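Local coordinates for imidazoleglycerol-phosphate dehydratase (Staphylococcus aureus subsp. aureus, PDB 2AE8), which catalyses the manganese-dependent dehydration of imidazoleglycerol phosphate to imidazoleacetol phosphate, the sixth step of histidine biosynthesis, at residues Thr120-Val134 and His188-Leu201. Numbering follows the deposited sequence.
Sequences TMYIPMDETLARVVV and HEIEAIFKAFSRAL. With MG (magnesium ion), chain T; MG (magnesium ion), chain L.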
loop_
_atom_site.group_PDB
_atom_site.type_symbol
_atom_site.label_atom_id
_atom_site.label_comp_id
_atom_site.label_asym_id
_atom_site.label_seq_id
_atom_site.Cartn_x
_atom_site.Cartn_y
_atom_site.Cartn_z
ATOM N N THR B 120 -3.942 -28.100 33.859
ATOM C CA THR B 120 -4.301 -26.879 33.117
ATOM C C THR B 120 -5.299 -26.045 33.933
ATOM O O THR B 120 -6.290 -26.579 34.446
ATOM C CB THR B 120 -4.923 -27.236 31.746
ATOM O OG1 THR B 120 -3.922 -27.833 30.916
ATOM C CG2 THR B 120 -5.452 -25.992 31.021
HETATM N N MSE B 121 -5.047 -24.741 34.051
HETATM C CA MSE B 121 -5.980 -23.847 34.738
HETATM C C MSE B 121 -6.216 -22.530 33.973
HETATM O O MSE B 121 -5.271 -21.885 33.533
HETATM C CB MSE B 121 -5.477 -23.531 36.146
HETATM C CG MSE B 121 -6.471 -22.756 36.985
HETATM SE SE MSE B 121 -7.916 -23.970 37.555
HETATM C CE MSE B 121 -9.190 -22.716 38.085
ATOM N N TYR B 122 -7.483 -22.152 33.842
ATOM C CA TYR B 122 -7.853 -20.828 33.368
ATOM C C TYR B 122 -8.240 -20.002 34.590
ATOM O O TYR B 122 -9.009 -20.473 35.454
ATOM C CB TYR B 122 -9.038 -20.915 32.401
ATOM C CG TYR B 122 -8.682 -21.270 30.973
ATOM C CD1 TYR B 122 -8.549 -22.597 30.572
ATOM C CD2 TYR B 122 -8.510 -20.278 30.018
ATOM C CE1 TYR B 122 -8.236 -22.927 29.254
ATOM C CE2 TYR B 122 -8.208 -20.599 28.702
ATOM C CZ TYR B 122 -8.075 -21.916 28.329
ATOM O OH TYR B 122 -7.776 -22.212 27.024
ATOM N N ILE B 123 -7.690 -18.798 34.695
ATOM C CA ILE B 123 -8.105 -17.875 35.748
ATOM C C ILE B 123 -8.478 -16.505 35.159
ATOM O O ILE B 123 -7.636 -15.867 34.511
ATOM C CB ILE B 123 -7.003 -17.655 36.808
ATOM C CG1 ILE B 123 -6.690 -18.951 37.581
ATOM C CG2 ILE B 123 -7.389 -16.472 37.768
ATOM C CD1 ILE B 123 -7.736 -19.331 38.598
ATOM N N PRO B 124 -9.713 -16.043 35.421
ATOM C CA PRO B 124 -10.107 -14.702 35.059
ATOM C C PRO B 124 -9.844 -13.744 36.231
ATOM O O PRO B 124 -9.951 -14.141 37.412
ATOM C CB PRO B 124 -11.600 -14.858 34.820
ATOM C CG PRO B 124 -12.016 -15.911 35.897
ATOM C CD PRO B 124 -10.806 -16.772 36.108
HETATM N N MSE B 125 -9.447 -12.520 35.911
HETATM C CA MSE B 125 -9.296 -11.472 36.907
HETATM C C MSE B 125 -9.859 -10.209 36.288
HETATM O O MSE B 125 -9.145 -9.488 35.601
HETATM C CB MSE B 125 -7.824 -11.259 37.287
HETATM C CG MSE B 125 -7.207 -12.327 38.159
HETATM SE SE MSE B 125 -7.961 -12.353 39.994
HETATM C CE MSE B 125 -7.812 -10.453 40.410
ATOM N N ASP B 126 -11.138 -9.948 36.542
ATOM C CA ASP B 126 -11.893 -8.935 35.823
ATOM C C ASP B 126 -11.620 -9.054 34.312
ATOM O O ASP B 126 -11.960 -10.080 33.720
ATOM C CB ASP B 126 -11.630 -7.522 36.386
ATOM C CG ASP B 126 -12.242 -7.327 37.790
ATOM O OD1 ASP B 126 -13.185 -8.066 38.135
ATOM O OD2 ASP B 126 -11.777 -6.453 38.548
ATOM N N GLU B 127 -10.994 -8.035 33.715
ATOM C CA GLU B 127 -10.737 -7.992 32.265
ATOM C C GLU B 127 -9.754 -9.063 31.778
ATOM O O GLU B 127 -9.746 -9.438 30.602
ATOM C CB GLU B 127 -10.238 -6.592 31.859
ATOM C CG GLU B 127 -8.721 -6.306 32.118
ATOM C CD GLU B 127 -8.294 -6.369 33.587
ATOM O OE1 GLU B 127 -7.114 -6.701 33.860
ATOM O OE2 GLU B 127 -9.131 -6.100 34.476
ATOM N N THR B 128 -8.927 -9.556 32.693
ATOM C CA THR B 128 -7.819 -10.447 32.335
ATOM C C THR B 128 -8.282 -11.887 32.312
ATOM O O THR B 128 -9.139 -12.282 33.113
ATOM C CB THR B 128 -6.681 -10.312 33.360
ATOM O OG1 THR B 128 -6.042 -9.053 33.171
ATOM C CG2 THR B 128 -5.628 -11.425 33.204
ATOM N N LEU B 129 -7.712 -12.673 31.403
ATOM C CA LEU B 129 -7.869 -14.124 31.435
ATOM C C LEU B 129 -6.502 -14.756 31.173
ATOM O O LEU B 129 -5.852 -14.416 30.181
ATOM C CB LEU B 129 -8.889 -14.598 30.390
ATOM C CG LEU B 129 -9.119 -16.114 30.289
ATOM C CD1 LEU B 129 -9.831 -16.676 31.540
ATOM C CD2 LEU B 129 -9.917 -16.425 29.045
ATOM N N ALA B 130 -6.048 -15.630 32.072
ATOM C CA ALA B 130 -4.819 -16.368 31.836
ATOM C C ALA B 130 -5.050 -17.867 31.794
ATOM O O ALA B 130 -5.950 -18.396 32.484
ATOM C CB ALA B 130 -3.756 -16.014 32.873
ATOM N N ARG B 131 -4.243 -18.546 30.979
ATOM C CA ARG B 131 -4.205 -20.004 30.956
ATOM C C ARG B 131 -2.787 -20.453 31.243
ATOM O O ARG B 131 -1.834 -19.959 30.637
ATOM C CB ARG B 131 -4.646 -20.585 29.608
ATOM C CG ARG B 131 -4.441 -22.107 29.500
ATOM C CD ARG B 131 -4.680 -22.639 28.097
ATOM N NE ARG B 131 -3.690 -22.122 27.152
ATOM C CZ ARG B 131 -3.997 -21.486 26.025
ATOM N NH1 ARG B 131 -5.274 -21.296 25.695
ATOM N NH2 ARG B 131 -3.025 -21.046 25.231
ATOM N N VAL B 132 -2.648 -21.412 32.154
ATOM C CA VAL B 132 -1.343 -22.035 32.385
ATOM C C VAL B 132 -1.488 -23.543 32.283
ATOM O O VAL B 132 -2.425 -24.123 32.844
ATOM C CB VAL B 132 -0.717 -21.616 33.711
ATOM C CG1 VAL B 132 0.610 -22.343 33.917
ATOM C CG2 VAL B 132 -0.504 -20.077 33.729
ATOM N N VAL B 133 -0.559 -24.149 31.551
ATOM C CA VAL B 133 -0.509 -25.588 31.313
ATOM C C VAL B 133 0.817 -26.064 31.880
ATOM O O VAL B 133 1.863 -25.562 31.485
ATOM C CB VAL B 133 -0.554 -25.925 29.780
ATOM C CG1 VAL B 133 -0.365 -27.421 29.549
ATOM C CG2 VAL B 133 -1.879 -25.446 29.151
ATOM N N VAL B 134 0.778 -27.011 32.820
ATOM C CA VAL B 134 2.033 -27.627 33.292
ATOM C C VAL B 134 2.085 -29.133 33.109
ATOM O O VAL B 134 1.076 -29.834 33.245
ATOM C CB VAL B 134 2.548 -27.161 34.726
ATOM C CG1 VAL B 134 1.805 -25.970 35.308
ATOM C CG2 VAL B 134 2.752 -28.331 35.730
ATOM N N HIS B 188 -3.767 -7.404 37.821
ATOM C CA HIS B 188 -4.650 -8.503 37.476
ATOM C C HIS B 188 -3.948 -9.528 36.593
ATOM O O HIS B 188 -4.160 -10.739 36.735
ATOM C CB HIS B 188 -5.883 -7.984 36.728
ATOM C CG HIS B 188 -6.825 -7.205 37.586
ATOM N ND1 HIS B 188 -7.927 -6.563 37.076
ATOM C CD2 HIS B 188 -6.822 -6.950 38.921
ATOM C CE1 HIS B 188 -8.575 -5.958 38.059
ATOM N NE2 HIS B 188 -7.924 -6.178 39.188
ATOM N N GLU B 189 -3.130 -9.032 35.661
ATOM C CA GLU B 189 -2.440 -9.892 34.712
ATOM C C GLU B 189 -1.485 -10.826 35.448
ATOM O O GLU B 189 -1.488 -12.029 35.240
ATOM C CB GLU B 189 -1.659 -9.032 33.706
ATOM C CG GLU B 189 -2.512 -8.410 32.585
ATOM C CD GLU B 189 -1.791 -7.272 31.848
ATOM O OE1 GLU B 189 -0.599 -6.989 32.131
ATOM O OE2 GLU B 189 -2.449 -6.618 31.021
ATOM N N ILE B 190 -0.634 -10.250 36.279
ATOM C CA ILE B 190 0.310 -11.024 37.055
ATOM C C ILE B 190 -0.406 -11.966 38.036
ATOM O O ILE B 190 -0.033 -13.129 38.179
ATOM C CB ILE B 190 1.261 -10.083 37.806
ATOM C CG1 ILE B 190 2.048 -9.241 36.779
ATOM C CG2 ILE B 190 2.217 -10.894 38.678
ATOM C CD1 ILE B 190 2.747 -8.016 37.375
ATOM N N GLU B 191 -1.427 -11.454 38.708
ATOM C CA GLU B 191 -2.176 -12.264 39.665
ATOM C C GLU B 191 -2.854 -13.462 39.011
ATOM O O GLU B 191 -2.757 -14.579 39.520
ATOM C CB GLU B 191 -3.173 -11.407 40.452
ATOM C CG GLU B 191 -3.979 -12.191 41.461
ATOM C CD GLU B 191 -4.486 -11.338 42.613
ATOM O OE1 GLU B 191 -4.207 -10.119 42.657
ATOM O OE2 GLU B 191 -5.174 -11.896 43.483
ATOM N N ALA B 192 -3.547 -13.252 37.890
ATOM C CA ALA B 192 -4.141 -14.375 37.147
ATOM C C ALA B 192 -3.094 -15.429 36.777
ATOM O O ALA B 192 -3.341 -16.636 36.893
ATOM C CB ALA B 192 -4.885 -13.873 35.880
ATOM N N ILE B 193 -1.919 -14.981 36.332
ATOM C CA ILE B 193 -0.828 -15.905 35.974
ATOM C C ILE B 193 -0.329 -16.717 37.200
ATOM O O ILE B 193 -0.165 -17.935 37.122
ATOM C CB ILE B 193 0.356 -15.161 35.325
ATOM C CG1 ILE B 193 -0.028 -14.626 33.922
ATOM C CG2 ILE B 193 1.618 -16.068 35.250
ATOM C CD1 ILE B 193 0.985 -13.627 33.381
ATOM N N PHE B 194 -0.081 -16.037 38.318
ATOM C CA PHE B 194 0.304 -16.737 39.554
ATOM C C PHE B 194 -0.770 -17.701 40.036
ATOM O O PHE B 194 -0.453 -18.830 40.403
ATOM C CB PHE B 194 0.677 -15.759 40.670
ATOM C CG PHE B 194 2.122 -15.395 40.692
ATOM C CD1 PHE B 194 3.039 -16.186 41.391
ATOM C CD2 PHE B 194 2.580 -14.263 40.014
ATOM C CE1 PHE B 194 4.394 -15.858 41.423
ATOM C CE2 PHE B 194 3.954 -13.909 40.031
ATOM C CZ PHE B 194 4.869 -14.716 40.744
ATOM N N LYS B 195 -2.031 -17.281 40.016
ATOM C CA LYS B 195 -3.126 -18.162 40.406
ATOM C C LYS B 195 -3.222 -19.402 39.509
ATOM O O LYS B 195 -3.318 -20.531 39.995
ATOM C CB LYS B 195 -4.475 -17.426 40.452
ATOM C CG LYS B 195 -4.639 -16.405 41.623
ATOM C CD LYS B 195 -6.058 -15.764 41.678
ATOM C CE LYS B 195 -7.191 -16.820 41.784
ATOM N NZ LYS B 195 -8.528 -16.193 42.106
ATOM N N ALA B 196 -3.193 -19.194 38.197
ATOM C CA ALA B 196 -3.310 -20.290 37.250
ATOM C C ALA B 196 -2.128 -21.251 37.326
ATOM O O ALA B 196 -2.331 -22.450 37.289
ATOM C CB ALA B 196 -3.476 -19.756 35.821
ATOM N N PHE B 197 -0.903 -20.740 37.391
ATOM C CA PHE B 197 0.254 -21.619 37.496
ATOM C C PHE B 197 0.180 -22.492 38.760
ATOM O O PHE B 197 0.419 -23.695 38.701
ATOM C CB PHE B 197 1.561 -20.825 37.531
ATOM C CG PHE B 197 2.778 -21.692 37.799
ATOM C CD1 PHE B 197 3.357 -22.432 36.776
ATOM C CD2 PHE B 197 3.314 -21.794 39.096
ATOM C CE1 PHE B 197 4.467 -23.242 37.010
ATOM C CE2 PHE B 197 4.412 -22.611 39.345
ATOM C CZ PHE B 197 5.000 -23.333 38.299
ATOM N N SER B 198 -0.130 -21.861 39.896
ATOM C CA SER B 198 -0.197 -22.545 41.196
ATOM C C SER B 198 -1.227 -23.661 41.150
ATOM O O SER B 198 -0.962 -24.768 41.596
ATOM C CB SER B 198 -0.618 -21.576 42.287
ATOM O OG SER B 198 0.243 -20.473 42.326
ATOM N N ARG B 199 -2.409 -23.351 40.629
ATOM C CA ARG B 199 -3.482 -24.313 40.575
ATOM C C ARG B 199 -3.140 -25.455 39.642
ATOM O O ARG B 199 -3.343 -26.607 39.990
ATOM C CB ARG B 199 -4.792 -23.660 40.160
ATOM C CG ARG B 199 -5.404 -22.792 41.236
ATOM C CD ARG B 199 -6.908 -22.930 41.214
ATOM N NE ARG B 199 -7.437 -22.815 42.572
ATOM C CZ ARG B 199 -8.470 -23.504 43.046
ATOM N NH1 ARG B 199 -9.131 -24.378 42.288
ATOM N NH2 ARG B 199 -8.847 -23.301 44.289
ATOM N N ALA B 200 -2.618 -25.131 38.459
ATOM C CA ALA B 200 -2.195 -26.146 37.488
ATOM C C ALA B 200 -1.118 -27.053 38.079
ATOM O O ALA B 200 -1.157 -28.277 37.887
ATOM C CB ALA B 200 -1.665 -25.482 36.200
ATOM N N LEU B 201 -0.142 -26.450 38.751
ATOM C CA LEU B 201 0.900 -27.209 39.440
ATOM C C LEU B 201 0.292 -28.114 40.507
ATOM O O LEU B 201 0.560 -29.308 40.518
ATOM C CB LEU B 201 1.965 -26.293 40.063
ATOM C CG LEU B 201 3.084 -27.019 40.835
ATOM C CD1 LEU B 201 3.931 -27.904 39.932
ATOM C CD2 LEU B 201 3.951 -26.042 41.608
HETATM MG MG MG T . -8.573 -5.660 41.201
HETATM MG MG MG L . -3.775 -8.898 44.325
HETATM O O HOH W 1 -9.935 -15.261 40.001
HETATM O O HOH W 2 -10.535 -6.429 40.943
HETATM O O HOH W 3 -7.243 -7.381 42.426
HETATM O O HOH W 4 -9.740 -3.947 40.388
#
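His188 and Met125 bury the most surface here, where the hairpin of strands 120-125 and 128-134 lies on helix 188-201. His188 ND1 donates to Glu127 OE2 at 2.9 Å, with an N-H...O angle of 161°. The acceptor lies in the ring plane and uses its syn lone pair, and carboxylate and ring are nearly coplanar. Glu127 CG is tucked between its own N and C (chi1 81°), and the bend at chi2 turns the carboxylate to the ring. Glu127 OE1 takes a 2.7 Å bond from Thr128 OG1 and another from Asn185 N. His188 NE2 binds a magnesium ion at 2.2 Å, with His91 and Glu95 of a neighbouring subunit completing the protein ligands.

The side chain of Met125, a selenomethionine, crosses that of His188 at about a right angle. Its CG packs on Ala192 CB at 3.6 Å, and its CE lies 3.9 Å from His188 CD2. Farther along, Val134 CG1 meets Ala200 CB at 3.6 Å. The small Ala192, Ala196 and Ala200 let the helix lie close on this half-domain's sheet.

The contact thus joins an apolar alpha/beta interface to a metal site shared between subunits. Held at ND1 by the second-shell carboxylate of Glu127 and at NE2 by the metal, the His188 ring has little freedom to turn; the carboxylate probably also makes NE2 a stronger metal donor.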